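Local coordinates for protein alpha-1,2-mannosyltransferase (Ktr4), putative (Neosartorya fumigata, PDB 7BOP) that belongs to the fungal family of GT-A-fold glycosyltransferases and holds guanosine-5'-diphosphate and a manganese ion in a shared pocket, at residues N68-S73 with N99-F104; Y127-P132 with H181-N186. All blocks are in the same frame, centred on the assembly; numbering follows the deposited sequence.

Contact 1 of 2, residues N68-S73 with N99-F104; sequences NAALIS and NYPWIF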
loop_
_atom_site.group_PDB
_atom_site.type_symbol
_atom_site.label_atom_id
_atom_site.label_comp_id
_atom_site.label_asym_id
_atom_site.label_seq_id
_atom_site.Cartn_x
_atom_site.Cartn_y
_atom_site.Cartn_z
ATOM N N ASN A 68 0.489 -17.783 -8.916
ATOM C CA ASN A 68 -0.624 -16.998 -9.468
ATOM C C ASN A 68 -0.667 -15.580 -8.863
ATOM O O ASN A 68 -1.452 -15.274 -7.952
ATOM C CB ASN A 68 -1.972 -17.719 -9.362
ATOM C CG ASN A 68 -2.332 -18.127 -7.952
ATOM O OD1 ASN A 68 -1.462 -18.390 -7.122
ATOM N ND2 ASN A 68 -3.632 -18.203 -7.674
ATOM N N ALA A 69 0.191 -14.732 -9.413
ATOM C CA ALA A 69 0.389 -13.371 -8.925
ATOM C C ALA A 69 0.599 -12.424 -10.094
ATOM O O ALA A 69 0.979 -12.855 -11.190
ATOM C CB ALA A 69 1.574 -13.329 -7.969
ATOM N N ALA A 70 0.326 -11.142 -9.869
ATOM C CA ALA A 70 0.492 -10.125 -10.885
ATOM C C ALA A 70 0.978 -8.813 -10.282
ATOM O O ALA A 70 0.695 -8.502 -9.124
ATOM C CB ALA A 70 -0.819 -9.895 -11.611
ATOM N N LEU A 71 1.712 -8.063 -11.092
ATOM C CA LEU A 71 1.972 -6.656 -10.846
ATOM C C LEU A 71 0.720 -5.933 -11.306
ATOM O O LEU A 71 0.241 -6.200 -12.419
ATOM C CB LEU A 71 3.180 -6.191 -11.666
ATOM C CG LEU A 71 4.478 -6.945 -11.358
ATOM C CD1 LEU A 71 5.523 -6.719 -12.437
ATOM C CD2 LEU A 71 5.017 -6.574 -9.982
ATOM N N ILE A 72 0.165 -5.053 -10.462
ATOM C CA ILE A 72 -1.066 -4.330 -10.806
ATOM C C ILE A 72 -0.902 -2.838 -10.612
ATOM O O ILE A 72 -0.101 -2.386 -9.774
ATOM C CB ILE A 72 -2.321 -4.838 -10.047
ATOM C CG1 ILE A 72 -2.286 -4.495 -8.548
ATOM C CG2 ILE A 72 -2.504 -6.344 -10.252
ATOM C CD1 ILE A 72 -3.571 -4.859 -7.833
ATOM N N SER A 73 -1.652 -2.068 -11.391
ATOM C CA SER A 73 -1.574 -0.618 -11.293
ATOM C C SER A 73 -2.869 0.027 -11.759
ATOM O O SER A 73 -3.311 -0.222 -12.882
ATOM C CB SER A 73 -0.383 -0.085 -12.090
ATOM O OG SER A 73 -0.207 1.312 -11.903
ATOM N N ASN A 99 9.599 -12.138 -14.619
ATOM C CA ASN A 99 8.620 -12.009 -15.698
ATOM C C ASN A 99 7.176 -12.301 -15.297
ATOM O O ASN A 99 6.447 -13.010 -16.001
ATOM C CB ASN A 99 9.044 -12.866 -16.896
ATOM C CG ASN A 99 10.379 -12.442 -17.443
ATOM O OD1 ASN A 99 10.507 -11.350 -17.985
ATOM N ND2 ASN A 99 11.383 -13.278 -17.282
ATOM N N TYR A 100 6.769 -11.757 -14.148
ATOM C CA TYR A 100 5.369 -11.781 -13.760
ATOM C C TYR A 100 4.581 -10.792 -14.638
ATOM O O TYR A 100 5.129 -9.777 -15.088
ATOM C CB TYR A 100 5.215 -11.472 -12.258
ATOM C CG TYR A 100 5.421 -12.668 -11.379
ATOM C CD1 TYR A 100 4.353 -13.506 -11.069
ATOM C CD2 TYR A 100 6.681 -12.986 -10.864
ATOM C CE1 TYR A 100 4.526 -14.614 -10.264
ATOM C CE2 TYR A 100 6.863 -14.100 -10.061
ATOM C CZ TYR A 100 5.779 -14.907 -9.759
ATOM O OH TYR A 100 5.937 -15.998 -8.960
ATOM N N PRO A 101 3.303 -11.090 -14.905
ATOM C CA PRO A 101 2.511 -10.205 -15.764
ATOM C C PRO A 101 2.140 -8.875 -15.099
ATOM O O PRO A 101 2.067 -8.797 -13.862
ATOM C CB PRO A 101 1.247 -11.011 -16.020
ATOM C CG PRO A 101 1.098 -11.856 -14.806
ATOM C CD PRO A 101 2.484 -12.181 -14.343
ATOM N N TRP A 102 1.931 -7.854 -15.936
ATOM C CA TRP A 102 1.393 -6.562 -15.519
ATOM C C TRP A 102 -0.083 -6.486 -15.889
ATOM O O TRP A 102 -0.458 -6.780 -17.041
ATOM C CB TRP A 102 2.105 -5.407 -16.211
ATOM C CG TRP A 102 3.509 -5.158 -15.823
ATOM C CD1 TRP A 102 4.620 -5.801 -16.298
ATOM C CD2 TRP A 102 3.980 -4.153 -14.917
ATOM N NE1 TRP A 102 5.747 -5.264 -15.736
ATOM C CE2 TRP A 102 5.386 -4.251 -14.883
ATOM C CE3 TRP A 102 3.350 -3.188 -14.123
ATOM C CZ2 TRP A 102 6.179 -3.417 -14.082
ATOM C CZ3 TRP A 102 4.134 -2.356 -13.330
ATOM C CH2 TRP A 102 5.533 -2.477 -13.313
ATOM N N ILE A 103 -0.921 -6.094 -14.924
ATOM C CA ILE A 103 -2.334 -5.836 -15.166
ATOM C C ILE A 103 -2.630 -4.382 -14.799
ATOM O O ILE A 103 -2.528 -3.981 -13.623
ATOM C CB ILE A 103 -3.245 -6.809 -14.390
ATOM C CG1 ILE A 103 -2.802 -8.258 -14.618
ATOM C CG2 ILE A 103 -4.692 -6.653 -14.826
ATOM C CD1 ILE A 103 -3.580 -9.292 -13.846
ATOM N N PHE A 104 -2.988 -3.595 -15.816
ATOM C CA PHE A 104 -3.316 -2.185 -15.654
ATOM C C PHE A 104 -4.824 -1.990 -15.565
ATOM O O PHE A 104 -5.589 -2.644 -16.292
ATOM C CB PHE A 104 -2.729 -1.381 -16.811
ATOM C CG PHE A 104 -1.244 -1.537 -16.944
ATOM C CD1 PHE A 104 -0.390 -0.898 -16.056
ATOM C CD2 PHE A 104 -0.693 -2.339 -17.942
ATOM C CE1 PHE A 104 0.980 -1.049 -16.154
ATOM C CE2 PHE A 104 0.682 -2.487 -18.051
ATOM C CZ PHE A 104 1.525 -1.836 -17.160
#
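Leu71 lays its CD1 methyl over one face of the Trp102 indole, 3.7 Å from the centroid of the five-membered ring of Trp102 and 20° off the ring normal, a CH-pi contact. The methyl sits toward the rim of the ring, closest to Trp102 CE2, while Leu71 CB rests near Trp102 CE3. Leu71 CG is anti to its carbonyl carbon (chi1 -60°), as is Trp102 CG to its own, and the two side chains cross obliquely. Glu91 of helix 80-98 accepts a hydrogen bond from Trp102 NE1, tying the indole to that helix. Ser73 and Phe104 share this face of the sheet, Ser73 CB lying 4.0 Å from Phe104 CD1, and Ser73 OG bonds to the backbone of Val193. Ile103 is on the other face, where its CD1 reaches back to touch Ala70 CB at 3.6 Å. Just before strand 102-106, Tyr100 brings its ring edge, at CD1, to 3.4 Å from Ala69 O; its hydroxyl is hydrogen-bonded to Asp206.

Three backbone bonds join the strands: Leu71 N to Pro101 O at 2.9 Å, Ile103 N to Leu71 O at 2.8 Å, and Ser73 N to Ile103 O at 3.1 Å. The middle one is the straightest, with an N-H...O angle of 165°. Leu71 thus gives and receives through its backbone while its CD1 methyl rests on one face of the indole. Strand 69-74, helix 80-98 and strand 102-106 form a beta-alpha-beta crossover, the Rossmann-like element that forms the parallel part of the mixed sheet of a GT-A domain.

Contact 2 of 2, residues Y127-P132 with H181-N186; sequences YYEQVP and HPALKN. With GOL (glycerol), chain M.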
loop_
_atom_site.group_PDB
_atom_site.type_symbol
_atom_site.label_atom_id
_atom_site.label_comp_id
_atom_site.label_asym_id
_atom_site.label_seq_id
_atom_site.Cartn_x
_atom_site.Cartn_y
_atom_site.Cartn_z
ATOM N N TYR A 127 -1.802 -6.838 -19.483
ATOM C CA TYR A 127 -3.253 -6.837 -19.626
ATOM C C TYR A 127 -3.801 -5.458 -19.287
ATOM O O TYR A 127 -3.234 -4.726 -18.450
ATOM C CB TYR A 127 -3.881 -7.897 -18.727
ATOM C CG TYR A 127 -3.356 -9.282 -19.012
ATOM C CD1 TYR A 127 -3.979 -10.116 -19.954
ATOM C CD2 TYR A 127 -2.222 -9.760 -18.360
ATOM C CE1 TYR A 127 -3.488 -11.390 -20.215
ATOM C CE2 TYR A 127 -1.721 -11.026 -18.624
ATOM C CZ TYR A 127 -2.355 -11.834 -19.551
ATOM O OH TYR A 127 -1.844 -13.082 -19.794
ATOM N N TYR A 128 -4.905 -5.111 -19.946
ATOM C CA TYR A 128 -5.465 -3.764 -19.913
ATOM C C TYR A 128 -6.934 -3.877 -19.576
ATOM O O TYR A 128 -7.716 -4.374 -20.380
ATOM C CB TYR A 128 -5.235 -3.077 -21.260
ATOM C CG TYR A 128 -3.771 -3.059 -21.615
ATOM C CD1 TYR A 128 -2.921 -2.077 -21.096
ATOM C CD2 TYR A 128 -3.215 -4.058 -22.421
ATOM C CE1 TYR A 128 -1.564 -2.080 -21.386
ATOM C CE2 TYR A 128 -1.858 -4.069 -22.718
ATOM C CZ TYR A 128 -1.034 -3.077 -22.202
ATOM O OH TYR A 128 0.305 -3.075 -22.498
ATOM N N GLU A 129 -7.292 -3.463 -18.361
ATOM C CA GLU A 129 -8.626 -3.696 -17.817
ATOM C C GLU A 129 -9.310 -2.387 -17.482
ATOM O O GLU A 129 -8.660 -1.403 -17.092
ATOM C CB GLU A 129 -8.546 -4.542 -16.548
ATOM C CG GLU A 129 -7.910 -5.903 -16.737
ATOM C CD GLU A 129 -8.742 -6.852 -17.575
ATOM O OE1 GLU A 129 -9.975 -6.704 -17.640
ATOM O OE2 GLU A 129 -8.144 -7.779 -18.141
ATOM N N GLN A 130 -10.629 -2.377 -17.633
ATOM C CA GLN A 130 -11.428 -1.237 -17.241
ATOM C C GLN A 130 -12.142 -1.572 -15.953
ATOM O O GLN A 130 -12.615 -2.696 -15.777
ATOM C CB GLN A 130 -12.436 -0.864 -18.324
ATOM C CG GLN A 130 -12.992 0.537 -18.143
ATOM C CD GLN A 130 -13.892 0.973 -19.284
ATOM O OE1 GLN A 130 -14.280 0.163 -20.117
ATOM N NE2 GLN A 130 -14.232 2.261 -19.319
ATOM N N VAL A 131 -12.223 -0.596 -15.055
ATOM C CA VAL A 131 -12.971 -0.769 -13.815
ATOM C C VAL A 131 -14.464 -0.675 -14.145
ATOM O O VAL A 131 -14.871 0.290 -14.759
ATOM C CB VAL A 131 -12.609 0.319 -12.779
ATOM C CG1 VAL A 131 -13.475 0.176 -11.530
ATOM C CG2 VAL A 131 -11.123 0.234 -12.424
ATOM N N PRO A 132 -15.280 -1.666 -13.733
ATOM C CA PRO A 132 -16.726 -1.543 -14.023
ATOM C C PRO A 132 -17.369 -0.348 -13.306
ATOM O O PRO A 132 -16.946 0.003 -12.201
ATOM C CB PRO A 132 -17.328 -2.864 -13.510
ATOM C CG PRO A 132 -16.195 -3.731 -13.090
ATOM C CD PRO A 132 -14.943 -2.909 -13.018
ATOM N N HIS A 181 -12.373 -7.451 -8.876
ATOM C CA HIS A 181 -12.340 -7.297 -10.327
ATOM C C HIS A 181 -12.194 -8.680 -10.991
ATOM O O HIS A 181 -11.373 -9.489 -10.543
ATOM C CB HIS A 181 -11.210 -6.380 -10.775
ATOM C CG HIS A 181 -11.392 -5.864 -12.166
ATOM N ND1 HIS A 181 -11.175 -6.650 -13.274
ATOM C CD2 HIS A 181 -11.789 -4.661 -12.635
ATOM C CE1 HIS A 181 -11.417 -5.954 -14.369
ATOM N NE2 HIS A 181 -11.787 -4.739 -14.009
ATOM N N PRO A 182 -12.996 -8.967 -12.041
ATOM C CA PRO A 182 -12.932 -10.299 -12.692
ATOM C C PRO A 182 -11.540 -10.742 -13.178
ATOM O O PRO A 182 -11.172 -11.897 -13.033
ATOM C CB PRO A 182 -13.890 -10.146 -13.888
ATOM C CG PRO A 182 -14.889 -9.141 -13.429
ATOM C CD PRO A 182 -14.126 -8.165 -12.560
ATOM N N ALA A 183 -10.804 -9.824 -13.783
ATOM C CA ALA A 183 -9.396 -10.019 -14.163
ATOM C C ALA A 183 -8.478 -10.645 -13.107
ATOM O O ALA A 183 -7.515 -11.335 -13.472
ATOM C CB ALA A 183 -8.799 -8.713 -14.653
ATOM N N LEU A 184 -8.764 -10.417 -11.822
ATOM C CA LEU A 184 -7.954 -10.976 -10.741
ATOM C C LEU A 184 -8.521 -12.240 -10.096
ATOM O O LEU A 184 -7.937 -12.750 -9.139
ATOM C CB LEU A 184 -7.719 -9.907 -9.660
ATOM C CG LEU A 184 -6.927 -8.680 -10.102
ATOM C CD1 LEU A 184 -6.721 -7.744 -8.911
ATOM C CD2 LEU A 184 -5.585 -9.072 -10.705
ATOM N N LYS A 185 -9.623 -12.771 -10.624
ATOM C CA LYS A 185 -10.305 -13.913 -10.002
ATOM C C LYS A 185 -9.391 -15.123 -9.761
ATOM O O LYS A 185 -9.458 -15.748 -8.702
ATOM C CB LYS A 185 -11.512 -14.341 -10.846
ATOM C CG LYS A 185 -12.432 -15.325 -10.143
ATOM C CD LYS A 185 -13.414 -15.955 -11.116
ATOM C CE LYS A 185 -14.255 -17.034 -10.443
ATOM N NZ LYS A 185 -14.685 -18.065 -11.430
ATOM N N ASN A 186 -8.540 -15.455 -10.727
ATOM C CA ASN A 186 -7.643 -16.610 -10.579
ATOM C C ASN A 186 -6.271 -16.294 -9.967
ATOM O O ASN A 186 -5.409 -17.164 -9.907
ATOM C CB ASN A 186 -7.493 -17.323 -11.928
ATOM C CG ASN A 186 -8.829 -17.831 -12.459
ATOM O OD1 ASN A 186 -9.656 -18.348 -11.703
ATOM N ND2 ASN A 186 -9.052 -17.665 -13.757
HETATM C C1 GOL M . -6.478 -10.203 -17.293
HETATM O O1 GOL M . -7.863 -10.342 -17.624
HETATM C C2 GOL M . -5.988 -11.354 -16.415
HETATM O O2 GOL M . -7.080 -12.169 -15.995
HETATM C C3 GOL M . -4.984 -12.208 -17.175
HETATM O O3 GOL M . -4.678 -13.392 -16.436
#
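His181 has CG anti to its backbone nitrogen (chi1 -162°), and this swings the imidazole toward the end of strand 126-130; Glu129, bent at chi2, folds its carboxylate over Ala183. His181 NE2 donates to Gln130 O at 2.8 Å, almost straight at 175°. The acceptor lies in the ring plane, yet NE2 stands above the carbonyl plane of Gln130. At the other nitrogen, His181 ND1 accepts the backbone N-H of Ala183 at 3.2 Å, so two bonds fix the ring's rotation and both nitrogens are satisfied. Pro132 CD packs obliquely against His181 CD2 at 3.6 Å, and Phe105 meets the imidazole edge-to-face.

Glu129 CD lies 3.5 Å from Ala183 CB, with the carboxylate plane 72° from the imidazole. Glycerol, probably from the crystallisation liquor, bridges the segments: its O1 donates to Glu129 OE2 at 2.6 Å and its O2 to Ala183 O at 2.7 Å, while its C3 sits over the centre of the Tyr127 ring. The histidine thus joins a 3-10 turn, 182-184, to the C-terminal end of a parallel strand in the GT-A sheet.

In the fold
Contacts 1 and 2 have centres 11 Å apart, on the same side of the chain's centre, and come in series along the sequence. They share one mixed sheet, in which strand 102-106 lies between strands 69-74 and 126-130. Backbone bonds continue from contact 1 into contact 2, probably from Tyr127 N to Trp102 O and from Glu129 N to Phe104 O. Side chains meet as well: Ile103 CD1 packs on Leu184 CD2, and Phe104 on Tyr128. Leu74, Asn106 and Asp107, just beyond the strand segments of contact 1, belong to the guanosine-5'-diphosphate pocket, so contact 1 and the strand of contact 2 form part of the sheet beside it, with 181-186 packed against that sheet.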